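Protein NRD1 (PDB 3CLJ) binds the C-terminal domain of RNA polymerase II as part of the Nrd1-Nab3-Sen1 transcription termination complex, which interacts with the phosphorylated form of that domain. Local coordinates at residues Glu99-Leu104 with Gln134-Asn139; Lys119-Leu124 with Arg142-Ala147; Ala71-Thr76 with His92-Leu97; Asp48-Cys53 with Gly60-Ile65; Asp34-Glu39 with Gly88-Ala93. All blocks are in the same frame, centred on the assembly; numbering follows the deposited sequence.

Contact 1 of 5, residues Glu99-Leu104 with Gln134-Asn139; sequences EVIQEL and QKSYLN
Q102 reaches from its helix to the backbone path of S136, Y137 and L138, and its methylene part does the touching: CG lies 3.7 Å from CD2 of L138. I101 meets the same methyl from an adjoining direction and more loosely, its CG2 4.3 Å from L138 CD2, giving the leucine methyl two apolar neighbours on one helix. The glutamine suits this border because its methylene stem is apolar and its end polar. With CG anti to the carbonyl carbon (chi1 -67°) and the chain extended beyond it, the amide reaches the outer side, where a water bridges the segments: it donates to Q102 OE1 at 3.2 Å and accepts from Y137 N at 3.0 Å. No direct hydrogen bond joins the two segments. Farther out, F133 lies against both I101 and L138, W127 backs I101, and L124 backs L138. This is an irregular loop between helices 114-130 and 144-149, resting at the surface against one turn of helix 90-111 in the all-helical CID fold.

Contact 2 of 5, residues Lys119-Leu124 with Arg142-Ala147; sequences KIRMLL and RSKCFA
NE of R142, held by a salt bridge to OD1 of D125, lies against the side chain of R121, 3.2 Å from its CD. The arrangement of R121 holds for one of two modelled conformers. In it the two guanidinium groups overlap obliquely, one partly over the face of the other, their planes 32° apart, with R142 CZ 3.2 Å above the R121 plane and offset toward its rim. NE of R121 and NE of R142 are 3.3 Å apart, but both are donors and do not bond. The nearness of two positive groups is probably eased by D125. Nearer the backbone, L124 adds apolar packing, its CD1 3.7 Å from R142 CA. R142 reaches R121 with CG anti to the backbone N (chi1 -167°) and a bend at chi2. With an alanine here, D125 would probably lose its arginine mate and the R121 guanidinium would be freer to turn. S143 stands at the N-cap position of helix 144-149, its OG hydrogen-bonded to A140 O; F146 of that helix rests on S106 of helix 90-111, while L124, on helix 114-130, packs against L105 of helix 90-111.

Contact 3 of 5, residues Ala71-Thr76 with His92-Leu97; sequences AYLDET and HAINTL
I94 is the side chain that bridges from helix 90-111 to helix 58-77. Beyond its CB, which points toward the other helix, CG1 stands anti to the carbonyl carbon (chi1 -69°) and comes 4.2 Å from CB of Y72. The chain then runs on extended to CD1, and this terminal methyl settles onto the backbone: it is 3.5 Å from N of L73, with the CA of the same residue equally near. CB of L73 lies 4.0 Å from the I94 methyl, and OG1 of T76, one turn on from Y72, touches it at 4.1 Å. Isoleucine suits the place because its extended, apolar CG1-CD1 arm spans to the L73 backbone between the side chains of Y72, L73 and T76. One residue earlier, A93 needs to be small. Its CB sits at the edge of the Y72 ring, near the ring plane, 3.4 Å from CD2. The phenol end of Y72 is held by a hydrogen bond from its OH to A32 O, which is likely to fix the ring with this edge toward the alanine. A93 also packs on I43 of helix 39-52. The segment axes approach to 9.8 Å with a signed crossing angle of -136°, an oblique, roughly antiparallel packing of two successive helices in the all-helical CID fold.

Contact 4 of 5, residues Asp48-Cys53 with Gly60-Ile65; sequences DYSRLC and GSLYII
Polar contact first: OG of S50 and OG of S61 lie 2.9 Å apart across the two helices, within hydrogen-bonding distance. S61 OG also bonds to the backbone O of K58, so this buried hydroxyl has a partner on its own helix. Its torsion (chi1 83°) places OG between the backbone N and the carbonyl carbon, where it meets both the K58 carbonyl and S50 OG. K58 in addition gives a hydrogen bond from its NZ to S50 O, tying the end of helix 39-52 to the start of the next. Apolar contacts flank the serines. CB of S61 lies 3.6 Å from CD2 of Y49, and CD1 of I64 comes 3.8 Å from CE2 of Y49, the tyrosine and isoleucine side chains meeting at about a right angle. C53 touches S61 CB with its SG at 4.0 Å and has its own CB over one face of the Y49 ring, toward its rim. I65 CD1 reaches S50 CB. The serines suit this spot because they are small: their CA atoms are only 4.9 Å apart, and the axes of segments 48-52 and 60-65 approach to 9.1 Å. An ionic pair lies on the outer side of the first helix, where R51 NH1 bridges to D48 OD1 and R51 NE to E103. Running at 167°, the segments form an antiparallel alpha-alpha hairpin of successive helices in the core of the CID domain.

Contact 5 of 5, residues Asp34-Glu39 with Gly88-Ala93; sequences DHIDIE and GTCAHA
A single carboxylate oxygen, OE1 of E39, accepts two N-H groups of the other segment. H92 ND1 donates to it at 2.6 Å; OE1 lies at the edge of the imidazole, 16° out of the ring plane, and is met on its syn side, 19° out of the carboxylate plane. G88 N donates at 2.8 Å to the anti lone pair. Two donors on one oxygen would favour an ionised, buried glutamate. The side chain doubles back: chi1 of 55° with a bend at chi2 brings OE1 to both donors. With an alanine here, the N-H groups of H92 ND1 and G88 would probably be left without their shared acceptor. The carboxylate joins the start of helix 39-52 to that of helix 90-111, which T89 N-caps, its OG1 accepting from H92 N and also bonded to K86 O. CA of G88 makes a CA-H...O contact to I36 O at 3.4 Å; at its positive phi a CB would be jammed against the preceding carbonyl and close to D37 O. I36 adds apolar packing: its CD1 lies 3.6 Å from C90 SG. A glycerol, probably from the crystallisation liquor, hydrogen-bonds to N of C90 and of A91.

Helix 90-111 is common to contacts 1, 3 and 5. Contacts 3 and 5 are the closest pair, with centres 8 Å apart; they share H92 and A93, and Y72 CE1 packs on I36 CG1 at 3.7 Å. Contact 1 touches contact 4 through a salt bridge, E103 OE2 to R51 NE at 2.8 Å, and contact 2 through L138 CD1 and L124 CD2, 4.0 Å apart. Contact 4, nearest the middle of the chain, also packs on contact 2 through L62 and L123. Contacts 2 and 5 lie on opposite sides of the chain's centre, about 29 Å apart between centres. Glycerol near T89 and T76, probably from the crystallisation liquor, may mark a pocket beside contacts 3 and 5.

Contact 1 of 5, residues Glu99-Leu104 with Gln134-Asn139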
# COMPACT_ATOMS: atom_id res chain seq x y z
N GLU A 99 7.72 -3.01 -7.55
CA GLU A 99 9.11 -3.40 -7.28
C GLU A 99 9.46 -3.65 -5.79
O GLU A 99 10.40 -4.36 -5.52
CB GLU A 99 10.12 -2.49 -8.00
CG GLU A 99 10.09 -2.59 -9.55
CD GLU A 99 10.23 -4.04 -10.08
OE1 GLU A 99 11.33 -4.62 -9.98
OE2 GLU A 99 9.21 -4.59 -10.59
N VAL A 100 8.68 -3.13 -4.84
CA VAL A 100 8.92 -3.37 -3.41
C VAL A 100 7.83 -4.17 -2.69
O VAL A 100 8.01 -4.48 -1.52
CB VAL A 100 9.14 -2.05 -2.57
CG1 VAL A 100 10.43 -1.30 -3.09
CG2 VAL A 100 7.86 -1.23 -2.60
N ILE A 101 6.72 -4.48 -3.37
CA ILE A 101 5.59 -5.12 -2.70
C ILE A 101 5.92 -6.48 -2.00
O ILE A 101 5.33 -6.80 -0.96
CB ILE A 101 4.32 -5.23 -3.61
CG1 ILE A 101 3.07 -5.27 -2.75
CG2 ILE A 101 4.38 -6.41 -4.62
CD1 ILE A 101 2.92 -4.13 -1.77
N GLN A 102 6.80 -7.30 -2.59
CA GLN A 102 7.15 -8.53 -1.91
C GLN A 102 7.91 -8.30 -0.60
O GLN A 102 7.63 -8.99 0.39
CB GLN A 102 7.96 -9.38 -2.84
CG GLN A 102 7.11 -9.83 -4.00
CD GLN A 102 7.92 -10.57 -5.03
OE1 GLN A 102 8.13 -10.07 -6.12
NE2 GLN A 102 8.41 -11.74 -4.66
N GLU A 103 8.86 -7.34 -0.61
CA GLU A 103 9.55 -6.89 0.62
C GLU A 103 8.53 -6.45 1.69
O GLU A 103 8.59 -6.86 2.88
CB GLU A 103 10.50 -5.72 0.31
CG GLU A 103 11.06 -5.00 1.54
CD GLU A 103 11.55 -3.59 1.25
OE1 GLU A 103 11.88 -3.28 0.06
OE2 GLU A 103 11.60 -2.80 2.23
N LEU A 104 7.61 -5.59 1.26
CA LEU A 104 6.67 -5.02 2.19
C LEU A 104 5.71 -6.08 2.71
O LEU A 104 5.37 -6.05 3.87
CB LEU A 104 5.87 -3.86 1.54
CG LEU A 104 6.66 -2.66 1.04
CD1 LEU A 104 5.62 -1.58 0.55
CD2 LEU A 104 7.66 -2.09 2.06
N GLN A 134 0.30 -7.73 -10.97
CA GLN A 134 0.18 -8.95 -11.74
C GLN A 134 1.52 -9.53 -12.25
O GLN A 134 1.61 -10.72 -12.58
CB GLN A 134 -0.85 -8.80 -12.87
CG GLN A 134 -0.61 -7.72 -13.95
CD GLN A 134 0.48 -8.00 -14.97
OE1 GLN A 134 0.65 -9.13 -15.50
NE2 GLN A 134 1.23 -6.95 -15.31
N LYS A 135 2.56 -8.69 -12.32
CA LYS A 135 3.86 -9.11 -12.83
C LYS A 135 4.59 -9.93 -11.75
O LYS A 135 5.51 -10.70 -12.06
CB LYS A 135 4.77 -7.91 -13.13
CG LYS A 135 4.49 -7.15 -14.39
CD LYS A 135 5.55 -6.07 -14.55
CE LYS A 135 5.29 -5.21 -15.79
NZ LYS A 135 6.57 -4.65 -16.34
N SER A 136 4.21 -9.71 -10.51
CA SER A 136 4.79 -10.36 -9.32
C SER A 136 4.13 -11.69 -8.99
O SER A 136 2.94 -11.82 -9.04
CB SER A 136 4.63 -9.49 -8.11
OG SER A 136 5.48 -8.40 -8.26
N TYR A 137 4.94 -12.70 -8.68
CA TYR A 137 4.35 -13.94 -8.19
C TYR A 137 4.13 -13.75 -6.69
O TYR A 137 5.09 -13.66 -5.93
CB TYR A 137 5.27 -15.12 -8.48
CG TYR A 137 4.70 -16.44 -7.97
CD1 TYR A 137 3.52 -16.97 -8.53
CD2 TYR A 137 5.37 -17.17 -6.95
CE1 TYR A 137 3.00 -18.17 -8.10
CE2 TYR A 137 4.86 -18.41 -6.52
CZ TYR A 137 3.67 -18.89 -7.09
OH TYR A 137 3.14 -20.08 -6.72
N LEU A 138 2.87 -13.69 -6.27
CA LEU A 138 2.50 -13.41 -4.90
C LEU A 138 1.85 -14.66 -4.24
O LEU A 138 1.52 -14.60 -3.05
CB LEU A 138 1.48 -12.21 -4.82
CG LEU A 138 2.13 -10.85 -5.24
CD1 LEU A 138 1.20 -9.68 -4.96
CD2 LEU A 138 3.51 -10.57 -4.56
N ASN A 139 1.68 -15.73 -5.00
CA ASN A 139 0.95 -16.87 -4.51
C ASN A 139 1.68 -17.68 -3.39
O ASN A 139 1.02 -18.36 -2.60
CB ASN A 139 0.54 -17.74 -5.69
CG ASN A 139 -0.29 -18.97 -5.30
OD1 ASN A 139 0.13 -20.12 -5.55
ND2 ASN A 139 -1.48 -18.75 -4.77
O HOH W 1 7.87 -12.24 -8.40

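Contact 2 of 5, residues Lys119-Leu124 with Arg142-Ala147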
# COMPACT_ATOMS: atom_id res chain seq x y z
N LYS A 119 -6.16 -10.99 7.21
CA LYS A 119 -6.59 -9.80 6.49
C LYS A 119 -5.62 -9.46 5.36
O LYS A 119 -6.04 -8.99 4.29
CB LYS A 119 -6.75 -8.60 7.48
CG LYS A 119 -8.03 -8.75 8.34
CD LYS A 119 -8.00 -7.89 9.61
CE LYS A 119 -9.33 -8.05 10.50
NZ LYS A 119 -9.07 -7.65 11.95
N ILE A 120 -4.32 -9.67 5.58
CA ILE A 120 -3.37 -9.52 4.46
C ILE A 120 -3.66 -10.55 3.34
O ILE A 120 -3.74 -10.20 2.17
CB ILE A 120 -1.88 -9.60 4.93
CG1 ILE A 120 -1.56 -8.45 5.90
CG2 ILE A 120 -0.89 -9.71 3.66
CD1 ILE A 120 -0.26 -8.58 6.66
N ARG A 121 -3.84 -11.81 3.70
CA ARG A 121 -4.26 -12.85 2.75
C ARG A 121 -5.47 -12.43 1.89
O ARG A 121 -5.42 -12.56 0.66
CB ARG A 121 -4.48 -14.16 3.51
CG ARG A 121 -4.21 -15.45 2.74
CD ARG A 121 -5.32 -15.82 1.73
NE ARG A 121 -5.68 -17.23 1.76
CZ ARG A 121 -4.89 -18.24 2.11
NH1 ARG A 121 -3.63 -18.04 2.46
NH2 ARG A 121 -5.36 -19.47 2.13
N MET A 122 -6.53 -11.87 2.50
CA MET A 122 -7.69 -11.41 1.70
C MET A 122 -7.39 -10.28 0.79
O MET A 122 -7.86 -10.21 -0.35
CB MET A 122 -8.90 -10.99 2.54
CG MET A 122 -10.07 -10.45 1.60
SD MET A 122 -10.88 -11.71 0.53
CE MET A 122 -10.70 -10.95 -1.07
N LEU A 123 -6.59 -9.36 1.28
CA LEU A 123 -6.09 -8.30 0.47
C LEU A 123 -5.28 -8.80 -0.73
O LEU A 123 -5.43 -8.28 -1.87
CB LEU A 123 -5.26 -7.37 1.39
CG LEU A 123 -5.02 -5.93 1.03
CD1 LEU A 123 -6.33 -5.12 0.92
CD2 LEU A 123 -3.94 -5.29 1.98
N LEU A 124 -4.39 -9.80 -0.51
CA LEU A 124 -3.74 -10.50 -1.64
C LEU A 124 -4.74 -11.04 -2.66
O LEU A 124 -4.48 -11.03 -3.89
CB LEU A 124 -2.81 -11.65 -1.15
CG LEU A 124 -1.56 -11.06 -0.46
CD1 LEU A 124 -0.70 -12.11 0.26
CD2 LEU A 124 -0.71 -10.26 -1.53
N ARG A 142 1.35 -15.52 -0.25
CA ARG A 142 0.01 -15.71 0.21
C ARG A 142 -0.18 -16.95 1.12
O ARG A 142 -1.09 -16.98 1.95
CB ARG A 142 -0.92 -15.77 -1.02
CG ARG A 142 -2.40 -15.66 -0.73
CD ARG A 142 -3.10 -16.78 -1.42
NE ARG A 142 -4.56 -16.72 -1.26
CZ ARG A 142 -5.41 -17.73 -1.51
NH1 ARG A 142 -4.96 -18.91 -1.93
NH2 ARG A 142 -6.72 -17.56 -1.35
N SER A 143 0.63 -17.98 0.99
CA SER A 143 0.36 -19.21 1.79
C SER A 143 0.61 -19.03 3.32
O SER A 143 1.49 -18.23 3.74
CB SER A 143 1.08 -20.42 1.21
OG SER A 143 2.46 -20.21 1.25
N LYS A 144 -0.23 -19.70 4.11
CA LYS A 144 -0.18 -19.79 5.61
C LYS A 144 1.14 -20.42 6.11
O LYS A 144 1.60 -20.17 7.25
CB LYS A 144 -1.33 -20.67 6.18
CG LYS A 144 -2.64 -19.95 6.38
CD LYS A 144 -3.64 -20.87 7.10
CE LYS A 144 -4.64 -20.03 7.94
NZ LYS A 144 -5.65 -20.80 8.73
N CYS A 145 1.69 -21.30 5.27
CA CYS A 145 2.98 -21.89 5.50
C CYS A 145 4.07 -20.85 5.44
O CYS A 145 5.06 -20.98 6.15
CB CYS A 145 3.21 -22.96 4.46
SG CYS A 145 2.03 -24.31 4.73
N PHE A 146 3.87 -19.81 4.61
CA PHE A 146 4.84 -18.72 4.41
C PHE A 146 5.03 -17.98 5.70
O PHE A 146 6.18 -17.70 6.12
CB PHE A 146 4.35 -17.71 3.39
CG PHE A 146 5.23 -16.48 3.25
CD1 PHE A 146 6.47 -16.56 2.60
CD2 PHE A 146 4.81 -15.25 3.72
CE1 PHE A 146 7.29 -15.41 2.41
CE2 PHE A 146 5.62 -14.09 3.56
CZ PHE A 146 6.88 -14.19 2.89
N ALA A 147 3.86 -17.65 6.28
CA ALA A 147 3.73 -16.85 7.52
C ALA A 147 4.47 -17.56 8.68
O ALA A 147 5.25 -16.91 9.40
CB ALA A 147 2.27 -16.61 7.83

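Contact 3 of 5, residues Ala71-Thr76 with His92-Leu97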
# COMPACT_ATOMS: atom_id res chain seq x y z
N ALA A 71 -6.65 2.83 -6.87
CA ALA A 71 -7.13 4.11 -7.45
C ALA A 71 -6.32 4.49 -8.71
O ALA A 71 -6.87 4.85 -9.74
CB ALA A 71 -7.15 5.25 -6.43
N TYR A 72 -5.01 4.35 -8.61
CA TYR A 72 -4.09 4.66 -9.71
C TYR A 72 -4.27 3.68 -10.84
O TYR A 72 -4.24 4.07 -12.00
CB TYR A 72 -2.65 4.63 -9.18
CG TYR A 72 -2.16 5.95 -8.61
CD1 TYR A 72 -3.03 7.01 -8.40
CD2 TYR A 72 -0.83 6.11 -8.23
CE1 TYR A 72 -2.57 8.24 -7.87
CE2 TYR A 72 -0.36 7.36 -7.71
CZ TYR A 72 -1.22 8.42 -7.53
OH TYR A 72 -0.75 9.67 -7.06
N LEU A 73 -4.43 2.40 -10.48
CA LEU A 73 -4.73 1.30 -11.42
C LEU A 73 -6.00 1.57 -12.19
O LEU A 73 -6.09 1.25 -13.39
CB LEU A 73 -4.82 -0.08 -10.72
CG LEU A 73 -5.07 -1.33 -11.59
CD1 LEU A 73 -3.97 -1.50 -12.65
CD2 LEU A 73 -5.23 -2.61 -10.79
N ASP A 74 -6.99 2.19 -11.54
CA ASP A 74 -8.15 2.64 -12.31
C ASP A 74 -7.90 3.79 -13.27
O ASP A 74 -8.47 3.81 -14.34
CB ASP A 74 -9.33 2.98 -11.40
CG ASP A 74 -10.07 1.76 -10.96
OD1 ASP A 74 -10.00 0.70 -11.68
OD2 ASP A 74 -10.71 1.86 -9.88
N GLU A 75 -7.07 4.76 -12.88
CA GLU A 75 -6.70 5.88 -13.74
C GLU A 75 -5.94 5.43 -15.00
O GLU A 75 -6.16 5.94 -16.10
CB GLU A 75 -5.86 6.89 -12.98
CG GLU A 75 -6.61 7.74 -12.03
CD GLU A 75 -7.63 8.63 -12.72
OE1 GLU A 75 -7.29 9.26 -13.75
OE2 GLU A 75 -8.78 8.69 -12.21
N THR A 76 -5.04 4.48 -14.80
CA THR A 76 -4.36 3.71 -15.82
C THR A 76 -5.31 3.09 -16.85
O THR A 76 -5.06 3.17 -18.06
CB THR A 76 -3.47 2.67 -15.11
OG1 THR A 76 -2.15 3.20 -15.00
CG2 THR A 76 -3.43 1.32 -15.84
N HIS A 92 4.01 4.59 -13.50
CA HIS A 92 5.28 4.61 -12.77
C HIS A 92 5.04 4.31 -11.27
O HIS A 92 5.73 3.47 -10.68
CB HIS A 92 5.96 5.96 -12.98
CG HIS A 92 7.27 6.09 -12.27
ND1 HIS A 92 7.42 6.88 -11.14
CD2 HIS A 92 8.48 5.54 -12.51
CE1 HIS A 92 8.67 6.79 -10.72
NE2 HIS A 92 9.33 6.00 -11.54
N ALA A 93 4.05 5.00 -10.69
CA ALA A 93 3.68 4.79 -9.30
C ALA A 93 3.44 3.31 -9.02
O ALA A 93 3.98 2.77 -8.03
CB ALA A 93 2.44 5.63 -8.93
N ILE A 94 2.64 2.65 -9.88
CA ILE A 94 2.31 1.22 -9.72
C ILE A 94 3.54 0.34 -9.95
O ILE A 94 3.66 -0.70 -9.32
CB ILE A 94 1.15 0.80 -10.69
CG1 ILE A 94 -0.18 1.45 -10.26
CG2 ILE A 94 0.95 -0.73 -10.69
CD1 ILE A 94 -1.20 1.47 -11.41
N ASN A 95 4.43 0.77 -10.83
CA ASN A 95 5.67 0.05 -11.08
C ASN A 95 6.57 0.10 -9.89
O ASN A 95 7.09 -0.93 -9.51
CB ASN A 95 6.38 0.54 -12.35
CG ASN A 95 5.83 -0.12 -13.60
OD1 ASN A 95 5.23 -1.21 -13.51
ND2 ASN A 95 5.98 0.55 -14.78
N THR A 96 6.68 1.27 -9.27
CA THR A 96 7.49 1.48 -8.05
C THR A 96 6.99 0.60 -6.88
O THR A 96 7.79 -0.03 -6.21
CB THR A 96 7.48 2.96 -7.63
OG1 THR A 96 7.99 3.73 -8.72
CG2 THR A 96 8.34 3.26 -6.38
N LEU A 97 5.68 0.59 -6.67
CA LEU A 97 5.07 -0.19 -5.65
C LEU A 97 5.31 -1.66 -5.94
O LEU A 97 5.74 -2.39 -5.04
CB LEU A 97 3.57 0.09 -5.55
CG LEU A 97 3.12 1.42 -4.97
CD1 LEU A 97 1.62 1.67 -5.29
CD2 LEU A 97 3.42 1.48 -3.45

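Contact 4 of 5, residues Asp48-Cys53 with Gly60-Ile65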
# COMPACT_ATOMS: atom_id res chain seq x y z
N ASP A 48 7.75 3.84 2.62
CA ASP A 48 8.56 4.00 3.81
C ASP A 48 7.71 3.91 5.09
O ASP A 48 8.18 3.43 6.12
CB ASP A 48 9.34 5.32 3.71
CG ASP A 48 10.48 5.25 2.67
OD1 ASP A 48 10.90 4.13 2.30
OD2 ASP A 48 11.06 6.30 2.27
N TYR A 49 6.49 4.41 5.01
CA TYR A 49 5.58 4.26 6.13
C TYR A 49 5.37 2.75 6.42
O TYR A 49 5.43 2.32 7.57
CB TYR A 49 4.21 4.94 5.82
CG TYR A 49 3.28 4.67 6.94
CD1 TYR A 49 3.47 5.31 8.19
CD2 TYR A 49 2.25 3.72 6.82
CE1 TYR A 49 2.61 5.04 9.27
CE2 TYR A 49 1.38 3.47 7.85
CZ TYR A 49 1.60 4.09 9.10
OH TYR A 49 0.77 3.79 10.17
N SER A 50 5.12 1.97 5.39
CA SER A 50 5.05 0.50 5.50
C SER A 50 6.29 -0.14 6.15
O SER A 50 6.20 -1.07 6.96
CB SER A 50 4.81 -0.13 4.11
OG SER A 50 4.35 -1.47 4.23
N ARG A 51 7.45 0.30 5.68
CA ARG A 51 8.74 -0.17 6.21
C ARG A 51 8.98 0.11 7.68
O ARG A 51 9.60 -0.70 8.34
CB ARG A 51 9.90 0.45 5.44
CG ARG A 51 10.00 -0.09 4.07
CD ARG A 51 11.06 0.69 3.33
NE ARG A 51 11.42 -0.04 2.10
CZ ARG A 51 11.93 0.51 1.00
NH1 ARG A 51 12.19 1.84 0.97
NH2 ARG A 51 12.24 -0.27 -0.04
N LEU A 52 8.47 1.23 8.16
CA LEU A 52 8.91 1.78 9.43
C LEU A 52 7.83 1.81 10.53
O LEU A 52 8.13 2.11 11.67
CB LEU A 52 9.43 3.22 9.20
CG LEU A 52 10.72 3.29 8.32
CD1 LEU A 52 11.08 4.73 7.85
CD2 LEU A 52 11.92 2.60 8.97
N CYS A 53 6.58 1.53 10.18
CA CYS A 53 5.50 1.70 11.13
C CYS A 53 5.54 0.56 12.19
O CYS A 53 6.16 -0.48 11.97
CB CYS A 53 4.13 1.72 10.39
SG CYS A 53 3.73 0.18 9.57
N GLY A 60 -2.59 -1.69 8.24
CA GLY A 60 -2.97 -0.32 7.81
C GLY A 60 -2.13 0.22 6.67
O GLY A 60 -2.64 0.83 5.73
N SER A 61 -0.82 0.00 6.76
CA SER A 61 0.11 0.44 5.72
C SER A 61 -0.15 -0.24 4.36
O SER A 61 -0.00 0.40 3.30
CB SER A 61 1.55 0.25 6.16
OG SER A 61 1.98 -1.13 5.91
N LEU A 62 -0.58 -1.49 4.38
CA LEU A 62 -0.97 -2.18 3.13
C LEU A 62 -2.36 -1.73 2.61
O LEU A 62 -2.61 -1.74 1.38
CB LEU A 62 -0.90 -3.72 3.33
CG LEU A 62 0.51 -4.29 3.55
CD1 LEU A 62 0.44 -5.79 3.96
CD2 LEU A 62 1.50 -4.08 2.40
N TYR A 63 -3.23 -1.34 3.54
CA TYR A 63 -4.53 -0.70 3.19
C TYR A 63 -4.29 0.64 2.47
O TYR A 63 -4.97 1.00 1.50
CB TYR A 63 -5.42 -0.48 4.41
CG TYR A 63 -6.07 -1.75 4.98
CD1 TYR A 63 -6.08 -2.97 4.26
CD2 TYR A 63 -6.68 -1.71 6.23
CE1 TYR A 63 -6.71 -4.12 4.80
CE2 TYR A 63 -7.30 -2.83 6.78
CZ TYR A 63 -7.32 -4.02 6.06
OH TYR A 63 -7.95 -5.10 6.62
N ILE A 64 -3.30 1.39 2.95
CA ILE A 64 -2.99 2.67 2.31
C ILE A 64 -2.50 2.44 0.86
O ILE A 64 -2.94 3.11 -0.09
CB ILE A 64 -1.92 3.47 3.10
CG1 ILE A 64 -2.49 4.10 4.38
CG2 ILE A 64 -1.36 4.65 2.25
CD1 ILE A 64 -1.36 4.54 5.44
N ILE A 65 -1.59 1.48 0.69
CA ILE A 65 -1.13 1.02 -0.63
C ILE A 65 -2.23 0.41 -1.53
O ILE A 65 -2.24 0.62 -2.76
CB ILE A 65 0.12 0.06 -0.47
CG1 ILE A 65 1.31 0.87 0.05
CG2 ILE A 65 0.42 -0.74 -1.79
CD1 ILE A 65 2.42 0.00 0.70

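Contact 5 of 5, residues Asp34-Glu39 with Gly88-Ala93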
# COMPACT_ATOMS: atom_id res chain seq x y z
N ASP A 34 -5.27 13.71 -7.03
CA ASP A 34 -5.20 15.12 -7.34
C ASP A 34 -3.78 15.60 -7.65
O ASP A 34 -3.61 16.70 -8.16
CB ASP A 34 -5.71 15.93 -6.15
CG ASP A 34 -7.22 15.93 -6.04
OD1 ASP A 34 -7.90 15.37 -6.93
OD2 ASP A 34 -7.71 16.49 -5.06
N HIS A 35 -2.78 14.80 -7.30
CA HIS A 35 -1.40 15.25 -7.43
C HIS A 35 -0.57 14.09 -8.00
O HIS A 35 0.48 13.73 -7.45
CB HIS A 35 -0.87 15.73 -6.06
CG HIS A 35 -1.65 16.89 -5.47
ND1 HIS A 35 -1.38 18.20 -5.77
CD2 HIS A 35 -2.69 16.91 -4.60
CE1 HIS A 35 -2.22 18.99 -5.12
NE2 HIS A 35 -3.03 18.23 -4.40
N ILE A 36 -1.04 13.51 -9.10
CA ILE A 36 -0.30 12.44 -9.79
C ILE A 36 1.09 12.94 -10.26
O ILE A 36 2.05 12.16 -10.30
CB ILE A 36 -1.14 11.82 -10.95
CG1 ILE A 36 -2.26 10.94 -10.40
CG2 ILE A 36 -0.27 11.00 -11.92
CD1 ILE A 36 -3.49 10.90 -11.30
N ASP A 37 1.19 14.23 -10.58
CA ASP A 37 2.47 14.83 -11.03
C ASP A 37 3.63 14.61 -10.02
O ASP A 37 4.75 14.33 -10.42
CB ASP A 37 2.32 16.30 -11.52
CG ASP A 37 2.04 17.32 -10.39
OD1 ASP A 37 1.20 17.13 -9.47
OD2 ASP A 37 2.66 18.39 -10.44
N ILE A 38 3.33 14.71 -8.72
CA ILE A 38 4.31 14.42 -7.66
C ILE A 38 4.14 13.01 -7.03
O ILE A 38 4.56 12.79 -5.89
CB ILE A 38 4.36 15.56 -6.58
CG1 ILE A 38 2.97 15.80 -6.00
CG2 ILE A 38 5.08 16.88 -7.16
CD1 ILE A 38 2.97 16.27 -4.59
N GLU A 39 3.59 12.05 -7.79
CA GLU A 39 3.40 10.70 -7.28
C GLU A 39 4.70 10.11 -6.74
O GLU A 39 4.68 9.26 -5.85
CB GLU A 39 2.85 9.74 -8.35
CG GLU A 39 3.66 9.65 -9.64
CD GLU A 39 4.90 8.74 -9.56
OE1 GLU A 39 5.76 8.80 -10.48
OE2 GLU A 39 5.00 7.97 -8.59
N GLY A 88 5.75 10.92 -12.34
CA GLY A 88 4.56 11.76 -12.50
C GLY A 88 3.44 11.10 -13.31
O GLY A 88 2.57 11.79 -13.83
N THR A 89 3.49 9.77 -13.47
CA THR A 89 2.35 9.00 -13.99
C THR A 89 1.89 7.90 -13.00
O THR A 89 2.69 7.42 -12.16
CB THR A 89 2.63 8.35 -15.40
OG1 THR A 89 3.60 7.30 -15.30
CG2 THR A 89 3.05 9.39 -16.44
N CYS A 90 0.62 7.50 -13.10
CA CYS A 90 0.08 6.33 -12.40
C CYS A 90 0.80 5.03 -12.74
O CYS A 90 0.92 4.16 -11.89
CB CYS A 90 -1.42 6.15 -12.69
SG CYS A 90 -2.48 7.53 -12.21
N ALA A 91 1.24 4.87 -13.98
CA ALA A 91 1.94 3.67 -14.40
C ALA A 91 3.26 3.50 -13.63
O ALA A 91 3.57 2.41 -13.15
CB ALA A 91 2.18 3.69 -15.90
N HIS A 92 4.01 4.59 -13.50
CA HIS A 92 5.28 4.61 -12.77
C HIS A 92 5.04 4.31 -11.27
O HIS A 92 5.73 3.47 -10.68
CB HIS A 92 5.96 5.96 -12.98
CG HIS A 92 7.27 6.09 -12.27
ND1 HIS A 92 7.42 6.88 -11.14
CD2 HIS A 92 8.48 5.54 -12.51
CE1 HIS A 92 8.67 6.79 -10.72
NE2 HIS A 92 9.33 6.00 -11.54
N ALA A 93 4.05 5.00 -10.69
CA ALA A 93 3.68 4.79 -9.30
C ALA A 93 3.44 3.31 -9.02
O ALA A 93 3.98 2.77 -8.03
CB ALA A 93 2.44 5.63 -8.93